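Local coordinates for protein putative oxidoreductase (Mycobacterium avium, PDB 3QHA) that probably acts as an NAD(P)-dependent oxidoreductase of the 3-hydroxyisobutyrate dehydrogenase type, oxidising the CH-OH group of its substrate, at residues 184-187 with 188-192. Numbering follows the deposited sequence.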
loop_
_atom_site.group_PDB
_atom_site.type_symbol
_atom_site.label_atom_id
_atom_site.label_comp_id
_atom_site.label_asym_id
_atom_site.label_seq_id
_atom_site.Cartn_x
_atom_site.Cartn_y
_atom_site.Cartn_z
ATOM N N ARG B 184 -4.926 9.427 7.557
ATOM C CA ARG B 184 -4.512 8.059 7.265
ATOM C C ARG B 184 -5.554 7.325 6.420
ATOM O O ARG B 184 -5.212 6.675 5.434
ATOM C CB ARG B 184 -4.236 7.291 8.561
ATOM C CG ARG B 184 -3.526 5.965 8.359
ATOM C CD ARG B 184 -4.481 4.825 8.028
ATOM N NE ARG B 184 -3.748 3.626 7.632
ATOM C CZ ARG B 184 -3.264 3.382 6.414
ATOM N NH1 ARG B 184 -3.429 4.244 5.412
ATOM N NH2 ARG B 184 -2.605 2.251 6.197
ATOM N N ASN B 185 -6.821 7.424 6.812
ATOM C CA ASN B 185 -7.889 6.719 6.105
ATOM C C ASN B 185 -8.297 7.382 4.791
ATOM O O ASN B 185 -8.822 6.715 3.900
ATOM C CB ASN B 185 -9.099 6.499 7.017
ATOM C CG ASN B 185 -8.912 5.312 7.948
ATOM O OD1 ASN B 185 -7.793 5.011 8.365
ATOM N ND2 ASN B 185 -10.001 4.624 8.261
ATOM N N MET B 186 -8.051 8.683 4.658
ATOM C CA MET B 186 -8.188 9.333 3.355
ATOM C C MET B 186 -7.302 8.615 2.339
ATOM O O MET B 186 -7.744 8.316 1.226
ATOM C CB MET B 186 -7.808 10.811 3.421
ATOM C CG MET B 186 -8.163 11.569 2.160
ATOM S SD MET B 186 -7.842 13.331 2.287
ATOM C CE MET B 186 -6.051 13.344 2.277
ATOM N N LEU B 187 -6.061 8.331 2.737
ATOM C CA LEU B 187 -5.128 7.580 1.894
ATOM C C LEU B 187 -5.606 6.160 1.627
ATOM O O LEU B 187 -5.478 5.673 0.500
ATOM C CB LEU B 187 -3.731 7.531 2.521
ATOM C CG LEU B 187 -2.670 6.710 1.772
ATOM C CD1 LEU B 187 -2.397 7.298 0.391
ATOM C CD2 LEU B 187 -1.385 6.650 2.586
ATOM N N THR B 188 -6.131 5.494 2.656
ATOM C CA THR B 188 -6.622 4.126 2.506
ATOM C C THR B 188 -7.661 4.059 1.395
ATOM O O THR B 188 -7.533 3.263 0.464
ATOM C CB THR B 188 -7.247 3.589 3.818
ATOM O OG1 THR B 188 -6.266 3.598 4.859
ATOM C CG2 THR B 188 -7.768 2.161 3.636
ATOM N N PHE B 189 -8.664 4.929 1.481
ATOM C CA PHE B 189 -9.825 4.850 0.601
ATOM C C PHE B 189 -9.612 5.506 -0.759
ATOM O O PHE B 189 -10.206 5.073 -1.752
ATOM C CB PHE B 189 -11.067 5.392 1.311
ATOM C CG PHE B 189 -11.573 4.474 2.384
ATOM C CD1 PHE B 189 -11.467 4.809 3.726
ATOM C CD2 PHE B 189 -12.124 3.246 2.048
ATOM C CE1 PHE B 189 -11.927 3.941 4.709
ATOM C CE2 PHE B 189 -12.584 2.380 3.023
ATOM C CZ PHE B 189 -12.485 2.722 4.353
ATOM N N THR B 190 -8.762 6.527 -0.816
ATOM C CA THR B 190 -8.331 7.066 -2.100
ATOM C C THR B 190 -7.519 6.002 -2.844
ATOM O O THR B 190 -7.648 5.865 -4.061
ATOM C CB THR B 190 -7.505 8.362 -1.948
ATOM O OG1 THR B 190 -8.292 9.359 -1.284
ATOM C CG2 THR B 190 -7.080 8.893 -3.310
ATOM N N SER B 191 -6.707 5.235 -2.115
ATOM C CA SER B 191 -5.891 4.191 -2.743
ATOM C C SER B 191 -6.722 2.977 -3.174
ATOM O O SER B 191 -6.411 2.353 -4.188
ATOM C CB SER B 191 -4.715 3.773 -1.847
ATOM O OG SER B 191 -5.115 2.848 -0.852
ATOM N N TYR B 192 -7.774 2.645 -2.422
ATOM C CA TYR B 192 -8.746 1.632 -2.873
ATOM C C TYR B 192 -9.457 2.089 -4.151
ATOM O O TYR B 192 -9.617 1.309 -5.088
ATOM C CB TYR B 192 -9.794 1.313 -1.794
ATOM C CG TYR B 192 -9.314 0.512 -0.586
ATOM C CD1 TYR B 192 -8.031 -0.045 -0.525
ATOM C CD2 TYR B 192 -10.174 0.282 0.487
ATOM C CE1 TYR B 192 -7.617 -0.785 0.591
ATOM C CE2 TYR B 192 -9.770 -0.454 1.598
ATOM C CZ TYR B 192 -8.492 -0.985 1.643
ATOM O OH TYR B 192 -8.101 -1.715 2.743
#
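Thr-188 sits one helical turn beyond Arg-184, and its hydroxyl lies over one face of the guanidinium. OG1 of Thr-188 is 3.0 Å from NH1 of Arg-184, but the angle is too poor for a hydrogen bond. The arginine chain bends at chi2 (-84°), which carries its flat end forward along the helix to this hydroxyl. OG1 instead gives a weak bond to the carbonyl O of Arg-184, which also accepts a hydrogen bond from the backbone N of Thr-188 at 3.2 Å. The guanidinium has firmer partners in the second subunit: NH2 of Arg-184 forms a salt bridge with Asp-220 and a hydrogen bond with Thr-219 there.

Phe-189 N bonds to Asn-185 O at 3.0 Å. The two side chains lean out from the helix together. Amide and ring planes are 70° apart, and ND2 of Asn-185 comes to 4.1 Å from CE1 of Phe-189. That amide nitrogen bonds to Asp-258 of the second subunit.

All these residues belong to the long helix 176-204. It follows the last strand of the N-terminal Rossmann-type domain and leads into the helical C-terminal domain, the arrangement known from 3-hydroxyisobutyrate dehydrogenases. The second subunit packs against this part of the helix.

Thr-190 turns its hydroxyl back to the preceding turn, with OG1 anti to the carbonyl carbon (chi1 -60°). OG1 of Thr-190 donates to Met-186 O at 2.8 Å, from above the carbonyl plane. The backbone N of Thr-190 reaches the same oxygen from the opposite face, so two bonds grip it.

Ser-191 N bonds to Leu-187 O at 2.9 Å. Its hydroxyl OG donates instead to Thr-188 O, at 2.8 Å. Tyr-192 N is the second donor to that oxygen, which also sits above one face of the Tyr-192 ring, nearer its margin than its centre.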